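Local coordinates for protein similar to yteR (Bacilus subtilis) (Clostridium acetobutylicum, PDB 4WU0) that probably hydrolyses unsaturated rhamnogalacturonan fragments of pectin, as a glycoside hydrolase of family GH105, at residues I311-L322 and Y334-E344. Numbering follows the deposited sequence.
Sequences INLNKICYVAGL and YYISEPIVSNE
Asn343 has its CG anti to the carbonyl carbon (chi1 -65°), which turns its amide toward Leu313 N and the Asn312 side chain. At the other end of 334-344, Glu338 bends at chi2 (-76°) and brings its carboxylate beside Val319 and Ala320. Between these ends runs a short antiparallel ladder, the outer pairing of a small three-stranded sheet beside the helices of this GH105 enzyme, whose family has the (alpha/alpha)6-barrel fold. Ile316 and Val341 form its hydrogen-bonded pair, and Tyr318 N adds a bond to Pro339 O. Beyond the ladder Asn343 grips Leu313 through both its backbone and its side chain. Asn343 N bonds Leu313 O, while Asn343 OD1 accepts from Leu313 N at 2.9 Å. Asn343 ND2 reaches Asn312 OD1 at 2.9 Å from above that carbonyl plane, so the amide is fixed at both ends. Ile316 CG2 packs on Glu344 CG at 3.8 Å. Glu344 OE1 lies in the plane of the Tyr318 ring at its edge, 3.5 Å from Tyr318 CE1, while Glu344 OE2 forms a salt bridge with Lys346. Val319 O, buried with no polar partner in the model, lies 3.0 Å from Glu338 CG. At the far end Tyr334 OH accepts from Gly321 N at 2.9 Å and donates to the anti lone pair of Glu338 OE2 at 2.6 Å.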
loop_
_atom_site.group_PDB
_atom_site.type_symbol
_atom_site.label_atom_id
_atom_site.label_comp_id
_atom_site.label_asym_id
_atom_site.label_seq_id
_atom_site.Cartn_x
_atom_site.Cartn_y
_atom_site.Cartn_z
ATOM N N ILE A 311 -19.889 6.561 9.006
ATOM C CA ILE A 311 -19.524 6.974 7.650
ATOM C C ILE A 311 -19.165 5.801 6.752
ATOM O O ILE A 311 -18.623 4.784 7.209
ATOM C CB ILE A 311 -18.353 7.997 7.627
ATOM C CG1 ILE A 311 -17.148 7.458 8.405
ATOM C CG2 ILE A 311 -18.839 9.357 8.162
ATOM C CD1 ILE A 311 -15.971 8.384 8.432
ATOM N N ASN A 312 -19.480 5.964 5.470
ATOM C CA ASN A 312 -19.025 5.077 4.402
ATOM C C ASN A 312 -17.930 5.720 3.595
ATOM O O ASN A 312 -17.929 6.922 3.373
ATOM C CB ASN A 312 -20.150 4.780 3.405
ATOM C CG ASN A 312 -21.248 3.935 3.974
ATOM O OD1 ASN A 312 -21.097 3.263 5.003
ATOM N ND2 ASN A 312 -22.387 3.960 3.294
ATOM N N LEU A 313 -16.976 4.910 3.163
ATOM C CA LEU A 313 -16.009 5.338 2.164
ATOM C C LEU A 313 -16.398 4.720 0.826
ATOM O O LEU A 313 -16.475 3.515 0.693
ATOM C CB LEU A 313 -14.598 4.904 2.543
ATOM C CG LEU A 313 -13.471 5.336 1.596
ATOM C CD1 LEU A 313 -13.260 6.821 1.608
ATOM C CD2 LEU A 313 -12.171 4.625 1.963
ATOM N N ASN A 314 -16.639 5.572 -0.159
ATOM C CA ASN A 314 -17.117 5.136 -1.460
ATOM C C ASN A 314 -16.044 5.226 -2.542
ATOM O O ASN A 314 -15.024 5.876 -2.354
ATOM C CB ASN A 314 -18.276 6.056 -1.866
ATOM C CG ASN A 314 -19.447 6.026 -0.883
ATOM O OD1 ASN A 314 -19.780 7.028 -0.231
ATOM N ND2 ASN A 314 -20.115 4.915 -0.839
ATOM N N LYS A 315 -16.336 4.612 -3.686
ATOM C CA LYS A 315 -15.581 4.749 -4.933
ATOM C C LYS A 315 -14.210 4.104 -4.880
ATOM O O LYS A 315 -13.215 4.660 -5.374
ATOM C CB LYS A 315 -15.467 6.211 -5.365
ATOM C CG LYS A 315 -16.764 7.029 -5.257
ATOM C CD LYS A 315 -17.912 6.414 -6.069
ATOM C CE LYS A 315 -19.158 7.286 -5.950
ATOM N NZ LYS A 315 -20.296 6.763 -6.755
ATOM N N ILE A 316 -14.186 2.885 -4.359
ATOM C CA ILE A 316 -12.939 2.141 -4.235
ATOM C C ILE A 316 -12.881 1.050 -5.302
ATOM O O ILE A 316 -13.792 0.260 -5.442
ATOM C CB ILE A 316 -12.833 1.495 -2.848
ATOM C CG1 ILE A 316 -12.973 2.541 -1.732
ATOM C CG2 ILE A 316 -11.554 0.702 -2.741
ATOM C CD1 ILE A 316 -13.387 1.926 -0.426
ATOM N N CYS A 317 -11.792 1.004 -6.053
ATOM C CA CYS A 317 -11.627 -0.084 -7.019
ATOM C C CYS A 317 -11.435 -1.377 -6.238
ATOM O O CYS A 317 -10.487 -1.489 -5.479
ATOM C CB CYS A 317 -10.407 0.169 -7.903
ATOM S SG CYS A 317 -10.091 -1.253 -9.005
ATOM N N TYR A 318 -12.300 -2.360 -6.417
ATOM C CA TYR A 318 -12.239 -3.547 -5.573
ATOM C C TYR A 318 -10.929 -4.347 -5.762
ATOM O O TYR A 318 -10.338 -4.837 -4.788
ATOM C CB TYR A 318 -13.459 -4.441 -5.801
ATOM C CG TYR A 318 -13.405 -5.752 -5.050
ATOM C CD1 TYR A 318 -13.326 -5.786 -3.657
ATOM C CD2 TYR A 318 -13.403 -6.957 -5.732
ATOM C CE1 TYR A 318 -13.259 -6.988 -2.984
ATOM C CE2 TYR A 318 -13.345 -8.156 -5.063
ATOM C CZ TYR A 318 -13.271 -8.167 -3.691
ATOM O OH TYR A 318 -13.206 -9.376 -3.025
ATOM N N VAL A 319 -10.528 -4.509 -7.016
ATOM C CA VAL A 319 -9.393 -5.351 -7.384
ATOM C C VAL A 319 -8.954 -4.983 -8.793
ATOM O O VAL A 319 -9.766 -4.638 -9.640
ATOM C CB VAL A 319 -9.753 -6.863 -7.318
ATOM C CG1 VAL A 319 -10.845 -7.220 -8.334
ATOM C CG2 VAL A 319 -8.515 -7.739 -7.529
ATOM N N ALA A 320 -7.658 -5.030 -9.029
ATOM C CA ALA A 320 -7.115 -4.993 -10.382
ATOM C C ALA A 320 -5.798 -5.748 -10.373
ATOM O O ALA A 320 -5.117 -5.831 -9.340
ATOM C CB ALA A 320 -6.889 -3.589 -10.858
ATOM N N GLY A 321 -5.459 -6.303 -11.528
ATOM C CA GLY A 321 -4.205 -6.990 -11.722
ATOM C C GLY A 321 -3.996 -7.287 -13.192
ATOM O O GLY A 321 -4.786 -6.865 -14.032
ATOM N N LEU A 322 -2.917 -8.006 -13.506
ATOM C CA LEU A 322 -2.554 -8.302 -14.872
ATOM C C LEU A 322 -2.473 -9.816 -15.066
ATOM O O LEU A 322 -2.143 -10.561 -14.139
ATOM C CB LEU A 322 -1.222 -7.621 -15.216
ATOM C CG LEU A 322 -1.448 -6.102 -15.183
ATOM C CD1 LEU A 322 -0.200 -5.331 -14.921
ATOM C CD2 LEU A 322 -2.082 -5.658 -16.491
ATOM N N TYR A 334 -10.057 -2.597 -19.505
ATOM C CA TYR A 334 -9.842 -3.514 -18.401
ATOM C C TYR A 334 -9.908 -2.778 -17.047
ATOM O O TYR A 334 -10.582 -3.241 -16.129
ATOM C CB TYR A 334 -8.511 -4.318 -18.517
ATOM C CG TYR A 334 -8.232 -4.910 -17.176
ATOM C CD1 TYR A 334 -9.024 -5.958 -16.687
ATOM C CD2 TYR A 334 -7.294 -4.334 -16.326
ATOM C CE1 TYR A 334 -8.876 -6.420 -15.404
ATOM C CE2 TYR A 334 -7.134 -4.802 -15.027
ATOM C CZ TYR A 334 -7.931 -5.821 -14.573
ATOM O OH TYR A 334 -7.772 -6.255 -13.282
ATOM N N TYR A 335 -9.201 -1.659 -16.899
ATOM C CA TYR A 335 -9.167 -0.995 -15.592
ATOM C C TYR A 335 -10.538 -0.446 -15.212
ATOM O O TYR A 335 -10.875 -0.398 -14.041
ATOM C CB TYR A 335 -8.104 0.101 -15.528
ATOM C CG TYR A 335 -6.715 -0.447 -15.327
ATOM C CD1 TYR A 335 -6.295 -0.895 -14.076
ATOM C CD2 TYR A 335 -5.817 -0.554 -16.391
ATOM C CE1 TYR A 335 -5.033 -1.406 -13.885
ATOM C CE2 TYR A 335 -4.561 -1.063 -16.203
ATOM C CZ TYR A 335 -4.165 -1.500 -14.957
ATOM O OH TYR A 335 -2.895 -2.025 -14.752
ATOM N N ILE A 336 -11.322 -0.033 -16.196
ATOM C CA ILE A 336 -12.664 0.479 -15.925
ATOM C C ILE A 336 -13.641 -0.671 -15.647
ATOM O O ILE A 336 -14.697 -0.469 -15.029
ATOM C CB ILE A 336 -13.121 1.346 -17.122
ATOM C CG1 ILE A 336 -12.133 2.498 -17.333
ATOM C CG2 ILE A 336 -14.534 1.870 -16.945
ATOM C CD1 ILE A 336 -11.740 3.246 -16.086
ATOM N N SER A 337 -13.292 -1.883 -16.082
ATOM C CA SER A 337 -14.207 -3.019 -15.945
ATOM C C SER A 337 -14.320 -3.553 -14.518
ATOM O O SER A 337 -15.284 -4.274 -14.196
ATOM C CB SER A 337 -13.797 -4.182 -16.859
ATOM O OG SER A 337 -12.693 -4.892 -16.300
ATOM N N GLU A 338 -13.349 -3.246 -13.662
ATOM C CA GLU A 338 -13.339 -3.857 -12.334
ATOM C C GLU A 338 -14.347 -3.157 -11.413
ATOM O O GLU A 338 -14.695 -1.995 -11.637
ATOM C CB GLU A 338 -11.932 -3.852 -11.725
ATOM C CG GLU A 338 -10.897 -4.758 -12.442
ATOM C CD GLU A 338 -11.055 -6.242 -12.141
ATOM O OE1 GLU A 338 -12.154 -6.675 -11.732
ATOM O OE2 GLU A 338 -10.074 -7.003 -12.338
ATOM N N PRO A 339 -14.839 -3.867 -10.385
ATOM C CA PRO A 339 -15.896 -3.272 -9.543
ATOM C C PRO A 339 -15.457 -2.026 -8.785
ATOM O O PRO A 339 -14.296 -1.929 -8.371
ATOM C CB PRO A 339 -16.209 -4.373 -8.527
ATOM C CG PRO A 339 -15.785 -5.652 -9.231
ATOM C CD PRO A 339 -14.604 -5.289 -10.065
ATOM N N ILE A 340 -16.406 -1.118 -8.582
ATOM C CA ILE A 340 -16.231 0.039 -7.707
ATOM C C ILE A 340 -17.125 -0.225 -6.504
ATOM O O ILE A 340 -18.343 -0.397 -6.652
ATOM C CB ILE A 340 -16.655 1.335 -8.398
ATOM C CG1 ILE A 340 -15.851 1.551 -9.682
ATOM C CG2 ILE A 340 -16.486 2.511 -7.454
ATOM C CD1 ILE A 340 -16.411 2.679 -10.552
ATOM N N VAL A 341 -16.527 -0.225 -5.317
ATOM C CA VAL A 341 -17.251 -0.582 -4.109
ATOM C C VAL A 341 -17.058 0.395 -2.969
ATOM O O VAL A 341 -16.162 1.247 -3.004
ATOM C CB VAL A 341 -16.858 -2.008 -3.649
ATOM C CG1 VAL A 341 -17.220 -3.035 -4.715
ATOM C CG2 VAL A 341 -15.390 -2.109 -3.345
ATOM N N SER A 342 -17.912 0.249 -1.955
ATOM C CA SER A 342 -17.784 1.003 -0.713
ATOM C C SER A 342 -17.259 0.118 0.431
ATOM O O SER A 342 -17.429 -1.109 0.421
ATOM C CB SER A 342 -19.122 1.604 -0.332
ATOM O OG SER A 342 -20.062 0.573 -0.037
ATOM N N ASN A 343 -16.615 0.765 1.409
ATOM C CA ASN A 343 -16.190 0.110 2.639
ATOM C C ASN A 343 -15.326 -1.124 2.413
ATOM O O ASN A 343 -15.458 -2.123 3.097
ATOM C CB ASN A 343 -17.385 -0.169 3.542
ATOM C CG ASN A 343 -18.038 1.104 4.015
ATOM O OD1 ASN A 343 -17.414 2.171 3.989
ATOM N ND2 ASN A 343 -19.282 1.012 4.434
ATOM N N GLU A 344 -14.434 -1.000 1.443
ATOM C CA GLU A 344 -13.458 -2.016 1.104
ATOM C C GLU A 344 -12.133 -1.686 1.786
ATOM O O GLU A 344 -11.618 -0.585 1.645
ATOM C CB GLU A 344 -13.310 -2.069 -0.422
ATOM C CG GLU A 344 -12.017 -2.637 -0.969
ATOM C CD GLU A 344 -11.739 -4.025 -0.488
ATOM O OE1 GLU A 344 -12.699 -4.816 -0.337
ATOM O OE2 GLU A 344 -10.544 -4.322 -0.261
#